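Local coordinates for protein interferon gamma receptor 1 (Gallus gallus, PDB 4EQ3) that probably binds interferon gamma as the alpha chain of its receptor, this piece comprising two fibronectin type III-like domains of the extracellular part, at residues A[187-192]-A[208-213]; A[120-125]-A[176-181]; A[111-116]-A[126-131]. All blocks are in the same frame, centred on the assembly; numbering follows the deposited sequence.

Contact 1 (A[187-192]-A[208-213])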
loop_
_atom_site.group_PDB
_atom_site.type_symbol
_atom_site.label_atom_id
_atom_site.label_comp_id
_atom_site.label_asym_id
_atom_site.label_seq_id
_atom_site.Cartn_x
_atom_site.Cartn_y
_atom_site.Cartn_z
ATOM N N THR A 187 -13.059 17.457 24.562
ATOM C CA THR A 187 -12.105 17.102 23.572
ATOM C C THR A 187 -12.519 15.864 22.895
ATOM O O THR A 187 -13.016 14.937 23.480
ATOM C CB THR A 187 -10.728 16.989 24.084
ATOM O OG1 THR A 187 -10.357 18.227 24.617
ATOM C CG2 THR A 187 -9.840 16.675 22.985
ATOM N N TYR A 188 -12.353 15.935 21.608
ATOM C CA TYR A 188 -12.614 14.807 20.715
ATOM C C TYR A 188 -11.371 14.365 19.973
ATOM O O TYR A 188 -10.600 15.188 19.485
ATOM C CB TYR A 188 -13.716 15.150 19.719
ATOM C CG TYR A 188 -15.041 15.306 20.395
ATOM C CD1 TYR A 188 -15.383 16.500 21.012
ATOM C CD2 TYR A 188 -15.939 14.250 20.455
ATOM C CE1 TYR A 188 -16.587 16.645 21.646
ATOM C CE2 TYR A 188 -17.148 14.387 21.085
ATOM C CZ TYR A 188 -17.461 15.588 21.680
ATOM O OH TYR A 188 -18.659 15.733 22.315
ATOM N N CYS A 189 -11.189 13.052 19.887
ATOM C CA CYS A 189 -10.045 12.483 19.196
ATOM C C CYS A 189 -10.507 11.498 18.145
ATOM O O CYS A 189 -11.378 10.667 18.392
ATOM C CB CYS A 189 -9.105 11.801 20.182
ATOM S SG CYS A 189 -8.539 12.895 21.492
ATOM N N VAL A 190 -9.915 11.601 16.965
ATOM C CA VAL A 190 -10.389 10.845 15.823
ATOM C C VAL A 190 -9.237 10.160 15.108
ATOM O O VAL A 190 -8.116 10.703 15.030
ATOM C CB VAL A 190 -11.143 11.758 14.834
ATOM C CG1 VAL A 190 -10.164 12.492 13.932
ATOM C CG2 VAL A 190 -12.114 10.948 14.011
ATOM N N SER A 191 -9.525 8.962 14.601
ATOM C CA SER A 191 -8.585 8.191 13.798
ATOM C C SER A 191 -9.326 7.556 12.629
ATOM O O SER A 191 -10.556 7.491 12.624
ATOM C CB SER A 191 -7.938 7.096 14.638
ATOM O OG SER A 191 -8.910 6.146 15.030
ATOM N N ALA A 192 -8.583 7.086 11.636
ATOM C CA ALA A 192 -9.225 6.506 10.460
ATOM C C ALA A 192 -8.423 5.352 9.866
ATOM O O ALA A 192 -7.211 5.263 10.083
ATOM C CB ALA A 192 -9.462 7.586 9.400
ATOM N N GLU A 208 -4.164 9.161 16.483
ATOM C CA GLU A 208 -5.275 10.003 16.881
ATOM C C GLU A 208 -4.957 11.475 16.661
ATOM O O GLU A 208 -3.847 11.927 16.952
ATOM C CB GLU A 208 -5.627 9.770 18.348
ATOM C CG GLU A 208 -6.489 8.545 18.615
ATOM C CD GLU A 208 -7.264 8.663 19.920
ATOM O OE1 GLU A 208 -6.810 9.406 20.822
ATOM O OE2 GLU A 208 -8.332 8.026 20.040
ATOM N N SER A 209 -5.934 12.204 16.125
ATOM C CA SER A 209 -5.909 13.664 16.097
ATOM C C SER A 209 -7.001 14.166 17.025
ATOM O O SER A 209 -8.129 13.674 16.985
ATOM C CB SER A 209 -6.157 14.193 14.686
ATOM O OG SER A 209 -4.989 14.118 13.896
ATOM N N CYS A 210 -6.675 15.145 17.861
ATOM C CA CYS A 210 -7.624 15.614 18.862
ATOM C C CYS A 210 -7.923 17.099 18.649
ATOM O O CYS A 210 -7.100 17.829 18.095
ATOM C CB CYS A 210 -7.084 15.355 20.275
ATOM S SG CYS A 210 -6.800 13.581 20.679
ATOM N N ILE A 211 -9.109 17.535 19.067
ATOM C CA ILE A 211 -9.495 18.934 18.889
ATOM C C ILE A 211 -10.498 19.385 19.945
ATOM O O ILE A 211 -11.374 18.621 20.341
ATOM C CB ILE A 211 -10.082 19.187 17.489
ATOM C CG1 ILE A 211 -10.262 20.685 17.253
ATOM C CG2 ILE A 211 -11.409 18.468 17.321
ATOM C CD1 ILE A 211 -10.890 20.999 15.919
ATOM N N TRP A 212 -10.362 20.627 20.402
ATOM C CA TRP A 212 -11.277 21.155 21.409
ATOM C C TRP A 212 -12.490 21.843 20.792
ATOM O O TRP A 212 -12.342 22.703 19.928
ATOM C CB TRP A 212 -10.565 22.120 22.358
ATOM C CG TRP A 212 -11.520 22.836 23.274
ATOM C CD1 TRP A 212 -12.145 24.028 23.039
ATOM C CD2 TRP A 212 -11.965 22.396 24.563
ATOM N NE1 TRP A 212 -12.951 24.358 24.105
ATOM C CE2 TRP A 212 -12.856 23.373 25.053
ATOM C CE3 TRP A 212 -11.690 21.274 25.353
ATOM C CZ2 TRP A 212 -13.477 23.259 26.296
ATOM C CZ3 TRP A 212 -12.309 21.163 26.585
ATOM C CH2 TRP A 212 -13.190 22.152 27.045
ATOM N N VAL A 213 -13.675 21.459 21.264
ATOM C CA VAL A 213 -14.957 22.040 20.858
ATOM C C VAL A 213 -15.638 22.724 22.049
ATOM O O VAL A 213 -16.142 22.046 22.951
ATOM C CB VAL A 213 -15.903 20.941 20.313
ATOM C CG1 VAL A 213 -17.354 21.413 20.313
ATOM C CG2 VAL A 213 -15.469 20.501 18.920
#
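C189 and C210 are joined by a disulfide across two antiparallel strands. They form a non-hydrogen-bonded pair, with their CA atoms only 4.0 Å apart. From CA of C189 the side chain leaves on the same face as T187 and W212. Its CB meets the carboxylate of E208, with OE1 of E208 3.4 Å from CB of C189. SG comes next, set anti to the carbonyl carbon (chi1 -56°). It bonds to SG of C210 at 2.0 Å, with a torsion of 110° about the S-S bond. Further along, T187 and W212 cross at about a right angle. OG1 of T187 sits at the edge of the indole, near its plane, 3.4 Å from CE3 of W212.

Backbone hydrogen bonds flank the bridge. Y188 and I211 exchange two hydrogen bonds, and so do V190 and S209. The bond from N of Y188 to O of I211 is 3.1 Å and almost straight. Side chains of Y188, V190 and I211 leave on the other face; V190 and I211 both touch L116. A disulfide across the last two strands of a fibronectin type III-like domain, as in tissue factor, is characteristic of class II cytokine receptors.

Contact 2 (A[120-125]-A[176-181])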
loop_
_atom_site.group_PDB
_atom_site.type_symbol
_atom_site.label_atom_id
_atom_site.label_comp_id
_atom_site.label_asym_id
_atom_site.label_seq_id
_atom_site.Cartn_x
_atom_site.Cartn_y
_atom_site.Cartn_z
ATOM N N GLY A 120 -17.613 25.863 14.156
ATOM C CA GLY A 120 -18.492 25.921 15.303
ATOM C C GLY A 120 -18.384 24.611 16.056
ATOM O O GLY A 120 -17.279 24.165 16.360
ATOM N N ALA A 121 -19.520 23.984 16.336
ATOM C CA ALA A 121 -19.541 22.746 17.104
ATOM C C ALA A 121 -19.482 21.513 16.206
ATOM O O ALA A 121 -19.634 20.389 16.678
ATOM C CB ALA A 121 -20.776 22.694 17.987
ATOM N N GLU A 122 -19.263 21.725 14.913
ATOM C CA GLU A 122 -19.195 20.615 13.965
ATOM C C GLU A 122 -17.743 20.282 13.619
ATOM O O GLU A 122 -16.983 21.150 13.178
ATOM C CB GLU A 122 -19.984 20.941 12.689
ATOM C CG GLU A 122 -19.103 21.366 11.514
ATOM C CD GLU A 122 -19.893 21.855 10.307
ATOM O OE1 GLU A 122 -20.727 22.781 10.466
ATOM O OE2 GLU A 122 -19.660 21.323 9.196
ATOM N N ILE A 123 -17.360 19.025 13.825
ATOM C CA ILE A 123 -16.010 18.576 13.503
ATOM C C ILE A 123 -15.911 18.171 12.042
ATOM O O ILE A 123 -16.809 17.523 11.496
ATOM C CB ILE A 123 -15.576 17.373 14.353
ATOM C CG1 ILE A 123 -15.800 17.642 15.838
ATOM C CG2 ILE A 123 -14.114 17.065 14.102
ATOM C CD1 ILE A 123 -14.831 18.620 16.405
ATOM N N ILE A 124 -14.804 18.548 11.421
ATOM C CA ILE A 124 -14.579 18.307 10.007
ATOM C C ILE A 124 -13.357 17.424 9.814
ATOM O O ILE A 124 -12.240 17.784 10.204
ATOM C CB ILE A 124 -14.367 19.633 9.260
ATOM C CG1 ILE A 124 -15.630 20.497 9.340
ATOM C CG2 ILE A 124 -13.977 19.378 7.810
ATOM C CD1 ILE A 124 -15.427 21.923 8.828
ATOM N N VAL A 125 -13.575 16.262 9.207
ATOM C CA VAL A 125 -12.504 15.299 8.976
ATOM C C VAL A 125 -12.136 15.201 7.507
ATOM O O VAL A 125 -12.975 14.873 6.676
ATOM C CB VAL A 125 -12.904 13.909 9.455
ATOM C CG1 VAL A 125 -11.785 12.911 9.178
ATOM C CG2 VAL A 125 -13.251 13.955 10.921
ATOM N N ASN A 176 -14.120 13.704 2.824
ATOM C CA ASN A 176 -14.382 14.711 3.834
ATOM C C ASN A 176 -15.655 14.353 4.585
ATOM O O ASN A 176 -16.610 13.847 3.996
ATOM C CB ASN A 176 -14.488 16.084 3.175
ATOM C CG ASN A 176 -15.129 17.110 4.073
ATOM O OD1 ASN A 176 -16.326 17.036 4.363
ATOM N ND2 ASN A 176 -14.339 18.091 4.512
ATOM N N LEU A 177 -15.671 14.608 5.886
ATOM C CA LEU A 177 -16.825 14.268 6.704
ATOM C C LEU A 177 -17.065 15.348 7.749
ATOM O O LEU A 177 -16.118 15.830 8.378
ATOM C CB LEU A 177 -16.581 12.928 7.395
ATOM C CG LEU A 177 -17.715 12.268 8.170
ATOM C CD1 LEU A 177 -18.862 11.917 7.233
ATOM C CD2 LEU A 177 -17.195 11.025 8.886
ATOM N N SER A 178 -18.326 15.737 7.923
ATOM C CA SER A 178 -18.710 16.640 9.005
ATOM C C SER A 178 -19.433 15.856 10.082
ATOM O O SER A 178 -20.221 14.962 9.786
ATOM C CB SER A 178 -19.595 17.781 8.501
ATOM O OG SER A 178 -18.809 18.861 8.022
ATOM N N ILE A 179 -19.158 16.182 11.337
ATOM C CA ILE A 179 -19.728 15.424 12.438
ATOM C C ILE A 179 -20.176 16.346 13.560
ATOM O O ILE A 179 -19.422 17.216 13.994
ATOM C CB ILE A 179 -18.731 14.376 12.979
ATOM C CG1 ILE A 179 -18.377 13.366 11.884
ATOM C CG2 ILE A 179 -19.312 13.653 14.179
ATOM C CD1 ILE A 179 -17.419 12.275 12.335
ATOM N N PRO A 180 -21.422 16.162 14.016
ATOM C CA PRO A 180 -22.008 16.917 15.128
ATOM C C PRO A 180 -21.465 16.472 16.484
ATOM O O PRO A 180 -21.327 15.277 16.751
ATOM C CB PRO A 180 -23.494 16.587 15.020
ATOM C CG PRO A 180 -23.519 15.234 14.398
ATOM C CD PRO A 180 -22.388 15.226 13.416
ATOM N N VAL A 181 -21.117 17.449 17.269
ATOM C CA VAL A 181 -20.528 17.148 18.539
ATOM C C VAL A 181 -21.541 17.553 19.575
ATOM O O VAL A 181 -21.892 18.717 19.622
ATOM C CB VAL A 181 -19.199 17.864 18.672
ATOM C CG1 VAL A 181 -18.997 18.526 20.021
ATOM C CG2 VAL A 181 -18.103 16.953 18.325
#
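E122 and S178 meet on one face of an antiparallel strand pair, while I123 and V125 lie with L177 and I179 on the other. The glutamate side chain is extended beyond CG and runs along the face toward S178. OG of S178 donates to OE2 of E122 at 2.9 Å. The hydroxyl reaches the anti side of that oxygen, 17° out of the carboxylate plane. The other carboxylate oxygen, OE1, is bound by ND1 of H119. CG1 of I124 lies beside the same hydroxyl, 3.8 Å from OG of S178.

I124 and N176 cross obliquely. CG2 of I124 is anti to its own backbone nitrogen, which brings the methyl to 3.6 Å from ND2 of N176. That amide nitrogen is hydrogen-bonded to OD1 of D126. Strands 122-128 and 175-180 belong to the three-stranded sheet of a fibronectin type III-like sandwich. The face with I123 and I179 is turned to the opposite sheet, where both touch F154.

On that inner face CB of V125 is 4.3 Å from CB of L177. I123 also approaches V181, whose atoms are poorly ordered. Four backbone hydrogen bonds hold I123 to I179 and V125 to L177. The straightest runs from N of V125 to O of L177, 2.7 Å at 174°. A weak hydrogen bond links N of V181 to O of A121.

Contact 3 (A[111-116]-A[126-131])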
loop_
_atom_site.group_PDB
_atom_site.type_symbol
_atom_site.label_atom_id
_atom_site.label_comp_id
_atom_site.label_asym_id
_atom_site.label_seq_id
_atom_site.Cartn_x
_atom_site.Cartn_y
_atom_site.Cartn_z
ATOM N N PRO A 111 -1.316 3.917 7.284
ATOM C CA PRO A 111 -2.293 4.863 7.821
ATOM C C PRO A 111 -2.572 5.993 6.831
ATOM O O PRO A 111 -1.681 6.410 6.083
ATOM C CB PRO A 111 -1.620 5.395 9.087
ATOM C CG PRO A 111 -0.164 5.087 8.935
ATOM C CD PRO A 111 -0.085 3.845 8.090
ATOM N N PRO A 112 -3.819 6.476 6.801
ATOM C CA PRO A 112 -4.134 7.613 5.940
ATOM C C PRO A 112 -3.672 8.922 6.578
ATOM O O PRO A 112 -3.453 8.981 7.785
ATOM C CB PRO A 112 -5.657 7.591 5.890
ATOM C CG PRO A 112 -6.059 6.978 7.180
ATOM C CD PRO A 112 -5.015 5.945 7.482
ATOM N N LYS A 113 -3.538 9.958 5.763
ATOM C CA LYS A 113 -3.280 11.297 6.259
ATOM C C LYS A 113 -4.616 11.876 6.697
ATOM O O LYS A 113 -5.598 11.814 5.960
ATOM C CB LYS A 113 -2.653 12.142 5.153
ATOM C CG LYS A 113 -2.241 13.537 5.576
ATOM C CD LYS A 113 -1.194 13.498 6.676
ATOM C CE LYS A 113 -0.782 14.914 7.100
ATOM N NZ LYS A 113 0.225 14.908 8.214
ATOM N N LEU A 114 -4.672 12.424 7.905
ATOM C CA LEU A 114 -5.944 12.893 8.440
ATOM C C LEU A 114 -5.827 14.306 8.983
ATOM O O LEU A 114 -5.028 14.559 9.882
ATOM C CB LEU A 114 -6.418 11.954 9.551
ATOM C CG LEU A 114 -7.845 12.145 10.081
ATOM C CD1 LEU A 114 -8.374 10.858 10.702
ATOM C CD2 LEU A 114 -7.952 13.301 11.065
ATOM N N ASN A 115 -6.619 15.228 8.445
ATOM C CA ASN A 115 -6.661 16.586 8.992
ATOM C C ASN A 115 -7.960 16.861 9.740
ATOM O O ASN A 115 -9.045 16.511 9.274
ATOM C CB ASN A 115 -6.455 17.645 7.902
ATOM C CG ASN A 115 -6.273 19.042 8.483
ATOM O OD1 ASN A 115 -6.995 19.985 8.134
ATOM N ND2 ASN A 115 -5.315 19.174 9.400
ATOM N N LEU A 116 -7.836 17.519 10.888
ATOM C CA LEU A 116 -8.958 17.749 11.780
ATOM C C LEU A 116 -9.167 19.239 12.001
ATOM O O LEU A 116 -8.253 19.947 12.433
ATOM C CB LEU A 116 -8.692 17.076 13.125
ATOM C CG LEU A 116 -9.894 16.745 14.006
ATOM C CD1 LEU A 116 -10.860 15.859 13.234
ATOM C CD2 LEU A 116 -9.446 16.069 15.292
ATOM N N ASP A 126 -10.884 15.506 7.182
ATOM C CA ASP A 126 -10.393 15.286 5.838
ATOM C C ASP A 126 -9.430 14.117 5.897
ATOM O O ASP A 126 -8.511 14.094 6.716
ATOM C CB ASP A 126 -9.698 16.528 5.281
ATOM C CG ASP A 126 -10.677 17.656 4.961
ATOM O OD1 ASP A 126 -11.440 17.539 3.967
ATOM O OD2 ASP A 126 -10.684 18.662 5.711
ATOM N N VAL A 127 -9.645 13.134 5.034
ATOM C CA VAL A 127 -8.817 11.945 5.064
ATOM C C VAL A 127 -8.494 11.493 3.647
ATOM O O VAL A 127 -9.357 11.525 2.773
ATOM C CB VAL A 127 -9.513 10.830 5.851
ATOM C CG1 VAL A 127 -10.871 10.512 5.220
ATOM C CG2 VAL A 127 -8.627 9.585 5.936
ATOM N N TYR A 128 -7.242 11.102 3.423
ATOM C CA TYR A 128 -6.818 10.543 2.142
ATOM C C TYR A 128 -5.420 9.924 2.248
ATOM O O TYR A 128 -4.765 10.021 3.289
ATOM C CB TYR A 128 -6.850 11.614 1.053
ATOM C CG TYR A 128 -5.638 12.521 1.026
ATOM C CD1 TYR A 128 -5.271 13.258 2.143
ATOM C CD2 TYR A 128 -4.876 12.655 -0.131
ATOM C CE1 TYR A 128 -4.168 14.103 2.117
ATOM C CE2 TYR A 128 -3.773 13.493 -0.170
ATOM C CZ TYR A 128 -3.424 14.214 0.959
ATOM O OH TYR A 128 -2.326 15.040 0.923
ATOM N N HIS A 129 -4.984 9.276 1.168
ATOM C CA HIS A 129 -3.661 8.661 1.084
ATOM C C HIS A 129 -2.854 9.303 -0.030
ATOM O O HIS A 129 -3.000 8.906 -1.194
ATOM C CB HIS A 129 -3.804 7.183 0.729
ATOM C CG HIS A 129 -3.919 6.279 1.911
ATOM N ND1 HIS A 129 -5.126 5.966 2.493
ATOM C CD2 HIS A 129 -2.976 5.609 2.615
ATOM C CE1 HIS A 129 -4.923 5.145 3.509
ATOM N NE2 HIS A 129 -3.626 4.909 3.600
ATOM N N PRO A 130 -1.979 10.271 0.305
ATOM C CA PRO A 130 -1.196 10.952 -0.739
ATOM C C PRO A 130 -0.351 9.973 -1.556
ATOM O O PRO A 130 -0.033 10.237 -2.716
ATOM C CB PRO A 130 -0.288 11.903 0.060
ATOM C CG PRO A 130 -0.256 11.341 1.435
ATOM C CD PRO A 130 -1.614 10.733 1.653
ATOM N N GLU A 131 0.025 8.846 -0.987
ATOM C CA GLU A 131 0.827 7.851 -1.664
ATOM C C GLU A 131 0.131 7.094 -2.770
ATOM O O GLU A 131 0.745 6.565 -3.607
ATOM C CB GLU A 131 1.343 6.845 -0.689
ATOM C CG GLU A 131 1.901 7.441 0.513
ATOM C CD GLU A 131 0.959 7.391 1.715
ATOM O OE1 GLU A 131 1.530 7.195 2.787
ATOM O OE2 GLU A 131 -0.289 7.556 1.605
HETATM O O HOH W 1 -1.277 8.026 4.292
HETATM O O HOH W 2 0.392 5.385 4.783
#
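A beta hairpin opens the three-stranded sheet of the C-terminal domain, and here P112 and K113 of its lead-in and first strand meet V127 and Y128 of the second and H129 just beyond it. P112 touches both H129 and V127. Its CA lies over one face of the H129 imidazole, 3.7 Å from the ring centroid and 20° off the normal, a CH-pi contact. CB of P112 is also 3.6 Å from CG2 of V127. Both ring nitrogens of H129 have partners: NE2 binds O of G110 and ND1 binds OH of Y150. These two bonds fix the rotation of the buried ring.

On the other face of the hairpin, K113 and Y128 lie side by side and point the same way. CB of K113 approaches the ring obliquely, 3.9 Å from CE1 of Y128. P130 covers one ring face, its CD 3.9 Å above the plane of Y128 and over the centre. The lysine chain turns about its CB-CG bond (chi2 61°), which carries its amino end off the pair.

The backbones pair through four hydrogen bonds. K113 exchanges two with Y128, and N115 two with D126. Beyond the pairing, a water is 2.7 Å from O of P111 and may also donate to OE1 of E131. Side chains of P112 and L114 reach A192 and S206 on the opposite sheet. Such a first hairpin, closed against the facing four-stranded sheet, is typical of the fibronectin type III sandwich.

All three contacts lie in the C-terminal domain, with centres 11 to 16 Å apart. Contacts 2 and 3 share strand 122-128, the middle strand of the three-stranded sheet. Contact 3 pairs it with 113-119 and contact 2 with 175-180. Their segments alternate along the chain. Contact 1 comes later and lies in the opposite four-stranded sheet, on the hairpin of 186-196 and 201-213. Side chains join the sheets: I211 touches I123 of contact 2, and A192 touches V127 of contact 3. Each contact pairs strands within one sheet, and side chains between them pack the two sheets together. The sandwich is one of two domains of an extracellular part that probably takes part in cytokine binding.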